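Local coordinates for protein CLPV1 (Pseudomonas aeruginosa, PDB 4UQW) that is the AAA+ ATPase ClpV of type VI secretion, represented by its N-terminal domain, and probably drives disassembly of the contracted TssB-TssC sheath, at residues P36-V41 with T88-H93; S62-A67 with F140-V145; L119-L124 with E146-R151. One frame throughout, in Å; residues are numbered along the deposited sequence.

Interaction 1: residues P36-V41 with T88-H93; sequences PYVELV and TDLSSH
The side chains of Y37 and D89 leave the two-stranded parallel sheet on the same face, ring and carboxylate planes 21° apart. They meet through carbon: CE1 of Y37 lies 3.9 Å from CB of D89, while the carbonyl oxygens of D89 and L90 approach the ring obliquely. Y37 CG sits beside its own backbone N (chi1 -63°), which brings the CD1 and CE1 side of the ring beside D89. The carboxylate turns the other way, and its OD1 takes the amide of L90 on the anti side and forms a salt bridge with R8.

Three main-chain bonds join the strands. P36 O accepts from D89 N; V38 N gives a 2.8 Å bond to D89 O; V38 O receives S91 N at 2.8 Å. On the opposite face V38 and L90 point the same way, side by side, with V38 CB 3.8 Å from L90 CD2. L90 and R8, the salt-bridge partner of D89, both line the pocket holding a benzamidine, probably from the crystallisation liquor. Both strands then turn into helices. S91 OG caps the second by accepting H93 N, and a water links this hydroxyl to L40 N, the start of the other helix.

V38 rests on A26, T27 and C30 of helix 17-33, H93 packs against helix 127-136, and the short sheet leads directly into helices 40-49 and 92-108.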
loop_
_atom_site.group_PDB
_atom_site.type_symbol
_atom_site.label_atom_id
_atom_site.label_comp_id
_atom_site.label_asym_id
_atom_site.label_seq_id
_atom_site.Cartn_x
_atom_site.Cartn_y
_atom_site.Cartn_z
ATOM N N PRO A 36 -1.831 -1.085 -17.454
ATOM C CA PRO A 36 -2.427 -2.421 -17.556
ATOM C C PRO A 36 -2.759 -3.058 -16.214
ATOM O O PRO A 36 -3.675 -3.924 -16.151
ATOM C CB PRO A 36 -1.356 -3.252 -18.286
ATOM C CG PRO A 36 -0.067 -2.503 -18.004
ATOM C CD PRO A 36 -0.463 -1.034 -17.992
ATOM N N TYR A 37 -2.073 -2.621 -15.141
ATOM C CA TYR A 37 -2.265 -3.234 -13.803
ATOM C C TYR A 37 -2.359 -2.171 -12.768
ATOM O O TYR A 37 -1.592 -1.197 -12.785
ATOM C CB TYR A 37 -1.083 -4.224 -13.416
ATOM C CG TYR A 37 -1.049 -5.380 -14.395
ATOM C CD1 TYR A 37 -1.950 -6.439 -14.260
ATOM C CD2 TYR A 37 -0.198 -5.351 -15.506
ATOM C CE1 TYR A 37 -1.995 -7.461 -15.200
ATOM C CE2 TYR A 37 -0.235 -6.350 -16.455
ATOM C CZ TYR A 37 -1.125 -7.402 -16.289
ATOM O OH TYR A 37 -1.171 -8.397 -17.234
ATOM N N VAL A 38 -3.301 -2.356 -11.830
ATOM C CA VAL A 38 -3.353 -1.544 -10.627
ATOM C C VAL A 38 -2.190 -1.975 -9.703
ATOM O O VAL A 38 -2.116 -3.122 -9.280
ATOM C CB VAL A 38 -4.673 -1.711 -9.904
ATOM C CG1 VAL A 38 -4.757 -0.702 -8.776
ATOM C CG2 VAL A 38 -5.823 -1.479 -10.902
ATOM N N GLU A 39 -1.243 -1.056 -9.510
ATOM C CA GLU A 39 0.010 -1.374 -8.822
ATOM C C GLU A 39 0.091 -0.736 -7.478
ATOM O O GLU A 39 -0.729 0.111 -7.104
ATOM C CB GLU A 39 1.193 -0.864 -9.637
ATOM C CG GLU A 39 1.370 -1.627 -10.962
ATOM C CD GLU A 39 2.664 -1.267 -11.637
ATOM O OE1 GLU A 39 3.556 -0.660 -10.986
ATOM O OE2 GLU A 39 2.773 -1.592 -12.835
ATOM N N LEU A 40 1.121 -1.171 -6.736
ATOM C CA LEU A 40 1.378 -0.515 -5.478
ATOM C C LEU A 40 1.518 1.022 -5.642
ATOM O O LEU A 40 1.048 1.790 -4.787
ATOM C CB LEU A 40 2.638 -1.057 -4.832
ATOM C CG LEU A 40 2.610 -2.488 -4.318
ATOM C CD1 LEU A 40 4.044 -2.893 -3.839
ATOM C CD2 LEU A 40 1.633 -2.641 -3.188
ATOM N N VAL A 41 2.150 1.475 -6.750
ATOM C CA VAL A 41 2.330 2.924 -6.872
ATOM C C VAL A 41 0.948 3.642 -7.006
ATOM O O VAL A 41 0.748 4.714 -6.415
ATOM C CB VAL A 41 3.265 3.259 -8.047
ATOM C CG1 VAL A 41 2.646 2.869 -9.400
ATOM C CG2 VAL A 41 3.580 4.768 -8.046
ATOM N N THR A 88 -8.045 -4.463 -17.657
ATOM C CA THR A 88 -7.236 -4.080 -16.519
ATOM C C THR A 88 -7.285 -5.201 -15.473
ATOM O O THR A 88 -8.304 -5.872 -15.301
ATOM C CB THR A 88 -7.770 -2.796 -15.904
ATOM O OG1 THR A 88 -8.122 -1.898 -16.967
ATOM C CG2 THR A 88 -6.749 -2.145 -14.975
ATOM N N ASP A 89 -6.200 -5.340 -14.694
ATOM C CA ASP A 89 -6.201 -6.288 -13.567
ATOM C C ASP A 89 -5.374 -5.714 -12.421
ATOM O O ASP A 89 -4.755 -4.691 -12.542
ATOM C CB ASP A 89 -5.644 -7.684 -13.980
ATOM C CG ASP A 89 -6.270 -8.835 -13.212
ATOM O OD1 ASP A 89 -6.807 -8.620 -12.127
ATOM O OD2 ASP A 89 -6.304 -9.976 -13.723
ATOM N N LEU A 90 -5.413 -6.434 -11.289
ATOM C CA LEU A 90 -4.556 -6.041 -10.149
ATOM C C LEU A 90 -3.193 -6.647 -10.265
ATOM O O LEU A 90 -3.078 -7.774 -10.679
ATOM C CB LEU A 90 -5.140 -6.540 -8.839
ATOM C CG LEU A 90 -6.580 -6.112 -8.603
ATOM C CD1 LEU A 90 -7.095 -6.830 -7.270
ATOM C CD2 LEU A 90 -6.782 -4.605 -8.518
ATOM N N SER A 91 -2.136 -5.884 -9.959
ATOM C CA SER A 91 -0.803 -6.450 -9.811
ATOM C C SER A 91 -0.734 -7.573 -8.749
ATOM O O SER A 91 -1.318 -7.435 -7.664
ATOM C CB SER A 91 0.144 -5.340 -9.367
ATOM O OG SER A 91 1.468 -5.833 -9.096
ATOM N N SER A 92 0.043 -8.610 -9.047
ATOM C CA SER A 92 0.277 -9.622 -8.045
ATOM C C SER A 92 0.831 -8.991 -6.762
ATOM O O SER A 92 0.557 -9.458 -5.659
ATOM C CB SER A 92 1.229 -10.682 -8.601
ATOM O OG SER A 92 1.491 -11.684 -7.643
ATOM N N HIS A 93 1.662 -7.946 -6.852
ATOM C CA HIS A 93 2.186 -7.358 -5.623
ATOM C C HIS A 93 1.126 -6.719 -4.760
ATOM O O HIS A 93 1.299 -6.627 -3.532
ATOM C CB HIS A 93 3.281 -6.309 -5.961
ATOM C CG HIS A 93 4.595 -6.935 -6.335
ATOM N ND1 HIS A 93 5.584 -6.228 -6.986
ATOM C CD2 HIS A 93 5.084 -8.186 -6.141
ATOM C CE1 HIS A 93 6.637 -7.004 -7.145
ATOM N NE2 HIS A 93 6.375 -8.194 -6.626
HETATM O O HOH W 1 2.540 -3.312 -7.896
#

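Interaction 2: residues S62-A67 with F140-V145; sequences SGIDPA and FAKLKV
F140 begins the contact, its ring approached obliquely by CD1 of I64, 4.2 Å from the ring atom CD1. Further on, K142 lays its aliphatic chain along the turn: CB touches CG1 of I64 at 4.1 Å, and the extended chain carries CD past G63 O at 3.9 Å, while NZ goes on to a salt bridge with E139. The carbonyl of K142 is tied to that of S62 by a water that donates to both oxygens.

L143 makes the central apolar contact. Its CD2 branch lies 3.8 Å from CD1 of I64 and, in the conformer of S62 described, also packs beside that side chain, whose OG is bonded to I58 O. The amide of K144 gives a hydrogen bond to a second water, 2.8 Å from K144 N, which donates to S62 OG in the same conformer. No direct hydrogen bond joins the segments; water bridges them instead.

G63, with positive phi, closes helix 54-61 in a Schellman motif, and D65 caps helix 66-79 through OD1 and A67 N. Against this corner, F140 and I64 both touch L69 of helix 66-79, while L143 reaches I58 of helix 54-61 and V120 and L124 of helix 116-124.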
loop_
_atom_site.group_PDB
_atom_site.type_symbol
_atom_site.label_atom_id
_atom_site.label_comp_id
_atom_site.label_asym_id
_atom_site.label_seq_id
_atom_site.Cartn_x
_atom_site.Cartn_y
_atom_site.Cartn_z
ATOM N N SER A 62 9.009 8.867 10.238
ATOM C CA SER A 62 10.205 8.170 9.766
ATOM C C SER A 62 11.251 9.115 9.209
ATOM O O SER A 62 12.328 8.683 8.820
ATOM C CB SER A 62 9.849 7.164 8.677
ATOM O OG SER A 62 9.013 6.121 9.193
ATOM N N GLY A 63 10.929 10.401 9.117
ATOM C CA GLY A 63 11.892 11.349 8.558
ATOM C C GLY A 63 12.027 11.321 7.045
ATOM O O GLY A 63 13.050 11.718 6.488
ATOM N N ILE A 64 11.005 10.802 6.373
ATOM C CA ILE A 64 10.920 10.881 4.904
ATOM C C ILE A 64 10.513 12.270 4.498
ATOM O O ILE A 64 9.753 12.956 5.188
ATOM C CB ILE A 64 9.904 9.821 4.363
ATOM C CG1 ILE A 64 10.559 8.444 4.400
ATOM C CG2 ILE A 64 9.409 10.154 2.943
ATOM C CD1 ILE A 64 9.553 7.248 4.104
ATOM N N ASP A 65 11.078 12.748 3.368
ATOM C CA ASP A 65 10.691 14.041 2.800
ATOM C C ASP A 65 9.409 13.801 1.999
ATOM O O ASP A 65 9.426 13.181 0.924
ATOM C CB ASP A 65 11.834 14.593 1.899
ATOM C CG ASP A 65 11.444 15.844 1.144
ATOM O OD1 ASP A 65 10.282 16.301 1.253
ATOM O OD2 ASP A 65 12.304 16.400 0.423
ATOM N N PRO A 66 8.253 14.259 2.518
ATOM C CA PRO A 66 7.018 13.924 1.794
ATOM C C PRO A 66 6.944 14.542 0.414
ATOM O O PRO A 66 6.280 13.969 -0.461
ATOM C CB PRO A 66 5.900 14.491 2.695
ATOM C CG PRO A 66 6.582 15.503 3.568
ATOM C CD PRO A 66 8.035 15.108 3.713
ATOM N N ALA A 67 7.635 15.665 0.214
ATOM C CA ALA A 67 7.606 16.280 -1.103
ATOM C C ALA A 67 8.451 15.424 -2.070
ATOM O O ALA A 67 8.111 15.281 -3.256
ATOM C CB ALA A 67 8.134 17.714 -1.036
ATOM N N PHE A 140 11.699 5.394 0.696
ATOM C CA PHE A 140 11.225 4.276 1.525
ATOM C C PHE A 140 12.335 3.422 2.135
ATOM O O PHE A 140 12.067 2.647 3.066
ATOM C CB PHE A 140 10.301 3.359 0.714
ATOM C CG PHE A 140 8.957 3.961 0.376
ATOM C CD1 PHE A 140 8.089 4.371 1.374
ATOM C CD2 PHE A 140 8.540 4.032 -0.953
ATOM C CE1 PHE A 140 6.813 4.863 1.060
ATOM C CE2 PHE A 140 7.243 4.482 -1.260
ATOM C CZ PHE A 140 6.397 4.889 -0.252
ATOM N N ALA A 141 13.585 3.564 1.683
ATOM C CA ALA A 141 14.684 2.923 2.366
ATOM C C ALA A 141 14.934 3.509 3.740
ATOM O O ALA A 141 15.623 2.900 4.574
ATOM C CB ALA A 141 15.949 3.001 1.510
ATOM N N LYS A 142 14.328 4.651 4.027
ATOM C CA LYS A 142 14.444 5.251 5.365
ATOM C C LYS A 142 13.506 4.576 6.399
ATOM O O LYS A 142 13.670 4.758 7.619
ATOM C CB LYS A 142 14.128 6.748 5.290
ATOM C CG LYS A 142 15.141 7.541 4.433
ATOM C CD LYS A 142 14.767 8.982 4.241
ATOM C CE LYS A 142 15.803 9.599 3.294
ATOM N NZ LYS A 142 15.565 11.019 3.060
ATOM N N LEU A 143 12.542 3.789 5.935
ATOM C CA LEU A 143 11.665 3.090 6.876
ATOM C C LEU A 143 12.416 2.029 7.631
ATOM O O LEU A 143 13.227 1.301 7.072
ATOM C CB LEU A 143 10.493 2.439 6.167
ATOM C CG LEU A 143 9.566 3.387 5.426
ATOM C CD1 LEU A 143 8.572 2.552 4.676
ATOM C CD2 LEU A 143 8.896 4.305 6.421
ATOM N N LYS A 144 12.098 1.901 8.902
ATOM C CA LYS A 144 12.794 0.915 9.732
ATOM C C LYS A 144 11.747 0.031 10.336
ATOM O O LYS A 144 11.045 0.466 11.252
ATOM C CB LYS A 144 13.622 1.593 10.857
ATOM C CG LYS A 144 14.784 2.506 10.370
ATOM C CD LYS A 144 15.659 1.780 9.368
ATOM C CE LYS A 144 16.555 2.742 8.566
ATOM N NZ LYS A 144 16.871 2.210 7.195
ATOM N N VAL A 145 11.601 -1.192 9.826
ATOM C CA VAL A 145 10.459 -2.000 10.269
ATOM C C VAL A 145 10.524 -2.338 11.764
ATOM O O VAL A 145 9.478 -2.542 12.385
ATOM C CB VAL A 145 10.323 -3.282 9.382
ATOM C CG1 VAL A 145 11.441 -4.296 9.656
ATOM C CG2 VAL A 145 8.933 -3.965 9.596
HETATM O O HOH W 2 10.491 3.826 10.081
HETATM O O HOH W 3 13.246 6.307 9.917
#

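Interaction 3: residues L119-L124 with E146-R151; sequences LVIGIL and EALTER
L148 packs against V120, I121 and L124, and these apolar contacts carry most of the interface. In the conformer described, one methyl, CD2 of L148, reaches all three: it lies 3.6 Å from CG1 of V120, 3.7 Å from CG1 of I121 and 4.1 Å from CD1 of L124. With CG placed opposite the backbone N (chi1 -170°), the leucine extends its branches toward helix 116-124. It crosses V120 and L124 at about a right angle and I121 more obliquely, and the methyl rests against all three side chains. I121 meets the leucine a second time through its branch point, CG1 of I121 being 3.8 Å from CG of L148.

The helices bearing these residues run roughly antiparallel, with their short axes at 140° and 10.3 Å apart at closest approach. They belong to the mainly helical N domain of ClpV, in which helix 145-150 closes over one side of helix 116-124. Y155 of helix 152-156 also touches L148, while F152 of that helix and Y104 of helix 92-108 lie against I121.

A further methyl contact involves T149. Its CG2 lies 3.8 Å from CG2 of I121 and 4.0 Å from CD1 of the same isoleucine. The first torsion of T149 (58°) sets OG1 between the backbone N and the carbonyl carbon, leaving the methyl to face I121.

No hydrogen bond crosses between the segments. The hydroxyl of T149 bonds to V145 O one turn earlier, and G122 O accepts from T126 OG1, while I123 N and L124 N bond to the carbonyls of L119 and V120.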
loop_
_atom_site.group_PDB
_atom_site.type_symbol
_atom_site.label_atom_id
_atom_site.label_comp_id
_atom_site.label_asym_id
_atom_site.label_seq_id
_atom_site.Cartn_x
_atom_site.Cartn_y
_atom_site.Cartn_z
ATOM N N LEU A 119 -0.101 -2.748 6.030
ATOM C CA LEU A 119 0.408 -2.994 4.687
ATOM C C LEU A 119 1.884 -2.607 4.585
ATOM O O LEU A 119 2.681 -3.348 4.010
ATOM C CB LEU A 119 -0.340 -2.200 3.605
ATOM C CG LEU A 119 -1.831 -2.462 3.520
ATOM C CD1 LEU A 119 -2.469 -1.391 2.601
ATOM C CD2 LEU A 119 -2.102 -3.850 2.899
ATOM N N VAL A 120 2.262 -1.480 5.186
ATOM C CA VAL A 120 3.672 -1.095 5.144
ATOM C C VAL A 120 4.544 -2.127 5.858
ATOM O O VAL A 120 5.580 -2.523 5.319
ATOM C CB VAL A 120 3.835 0.300 5.794
ATOM C CG1 VAL A 120 5.318 0.687 5.893
ATOM C CG2 VAL A 120 3.136 1.339 4.911
ATOM N N ILE A 121 4.146 -2.597 7.054
ATOM C CA ILE A 121 4.938 -3.573 7.762
ATOM C C ILE A 121 5.038 -4.855 6.949
ATOM O O ILE A 121 6.139 -5.419 6.802
ATOM C CB ILE A 121 4.316 -3.881 9.137
ATOM C CG1 ILE A 121 4.528 -2.662 10.049
ATOM C CG2 ILE A 121 4.939 -5.153 9.764
ATOM C CD1 ILE A 121 3.639 -2.715 11.321
ATOM N N GLY A 122 3.927 -5.326 6.390
ATOM C CA GLY A 122 3.973 -6.587 5.651
ATOM C C GLY A 122 4.907 -6.473 4.428
ATOM O O GLY A 122 5.645 -7.417 4.078
ATOM N N ILE A 123 4.841 -5.330 3.743
ATOM C CA ILE A 123 5.766 -5.090 2.629
ATOM C C ILE A 123 7.229 -5.090 3.073
ATOM O O ILE A 123 8.082 -5.700 2.439
ATOM C CB ILE A 123 5.355 -3.743 1.934
ATOM C CG1 ILE A 123 4.059 -3.922 1.127
ATOM C CG2 ILE A 123 6.492 -3.193 1.006
ATOM C CD1 ILE A 123 3.377 -2.563 0.698
ATOM N N LEU A 124 7.525 -4.388 4.161
ATOM C CA LEU A 124 8.921 -4.317 4.592
ATOM C C LEU A 124 9.478 -5.657 5.013
ATOM O O LEU A 124 10.692 -5.903 4.900
ATOM C CB LEU A 124 9.100 -3.311 5.757
ATOM C CG LEU A 124 8.818 -1.849 5.379
ATOM C CD1 LEU A 124 8.764 -0.962 6.637
ATOM C CD2 LEU A 124 9.845 -1.349 4.345
ATOM N N GLU A 146 11.716 -2.422 12.361
ATOM C CA GLU A 146 11.801 -2.707 13.779
ATOM C C GLU A 146 11.177 -1.592 14.610
ATOM O O GLU A 146 10.515 -1.845 15.634
ATOM C CB GLU A 146 13.281 -2.890 14.199
ATOM C CG GLU A 146 14.056 -3.975 13.455
ATOM C CD GLU A 146 13.363 -5.330 13.462
ATOM O OE1 GLU A 146 12.714 -5.667 14.480
ATOM O OE2 GLU A 146 13.477 -6.060 12.445
ATOM N N ALA A 147 11.336 -0.352 14.148
ATOM C CA ALA A 147 10.769 0.801 14.835
ATOM C C ALA A 147 9.269 0.823 14.625
ATOM O O ALA A 147 8.475 1.090 15.530
ATOM C CB ALA A 147 11.407 2.094 14.324
ATOM N N LEU A 148 8.851 0.540 13.398
ATOM C CA LEU A 148 7.454 0.589 13.080
ATOM C C LEU A 148 6.639 -0.492 13.817
ATOM O O LEU A 148 5.500 -0.248 14.183
ATOM C CB LEU A 148 7.300 0.463 11.548
ATOM C CG LEU A 148 5.950 0.720 10.931
ATOM C CD1 LEU A 148 5.398 2.068 11.377
ATOM C CD2 LEU A 148 6.124 0.666 9.391
ATOM N N THR A 149 7.212 -1.681 14.024
ATOM C CA THR A 149 6.481 -2.709 14.754
ATOM C C THR A 149 6.519 -2.427 16.268
ATOM O O THR A 149 5.516 -2.594 16.958
ATOM C CB THR A 149 7.029 -4.133 14.465
ATOM O OG1 THR A 149 8.435 -4.208 14.798
ATOM C CG2 THR A 149 6.819 -4.496 12.987
ATOM N N GLU A 150 7.651 -2.002 16.801
ATOM C CA GLU A 150 7.716 -1.809 18.240
ATOM C C GLU A 150 7.034 -0.536 18.704
ATOM O O GLU A 150 6.622 -0.439 19.874
ATOM C CB GLU A 150 9.180 -1.830 18.651
ATOM C CG GLU A 150 9.804 -3.189 18.408
ATOM C CD GLU A 150 9.825 -4.048 19.671
ATOM O OE1 GLU A 150 9.933 -3.473 20.784
ATOM O OE2 GLU A 150 9.716 -5.290 19.551
ATOM N N ARG A 151 6.951 0.455 17.816
ATOM C CA ARG A 151 6.505 1.801 18.190
ATOM C C ARG A 151 5.350 2.245 17.254
ATOM O O ARG A 151 5.227 3.419 16.938
ATOM C CB ARG A 151 7.683 2.794 18.140
ATOM C CG ARG A 151 8.743 2.400 19.215
ATOM C CD ARG A 151 9.848 3.437 19.452
ATOM N NE ARG A 151 10.676 3.625 18.274
ATOM C CZ ARG A 151 11.037 4.816 17.796
ATOM N NH1 ARG A 151 10.648 5.929 18.420
ATOM N NH2 ARG A 151 11.791 4.899 16.700
#

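Overall arrangement
Interaction 1 lies across the centre of the chain from interactions 2 and 3, about 23 and 22 Å away between centres. Interactions 2 and 3 are neighbours, with centres about 12 Å apart, and share a continuous apolar layer in which L143 and V145 pack on V120, I121 and L124. L40 of interaction 1 touches I123 of interaction 3, bringing the sheet end of the domain up to helix 116-124. Along the chain, the segments of interaction 1 alternate with those of interaction 2, as do those of interactions 2 and 3, whereas interaction 1 closes before interaction 3 opens. Early and late parts of this compact, mainly helical N domain are thereby interlocked.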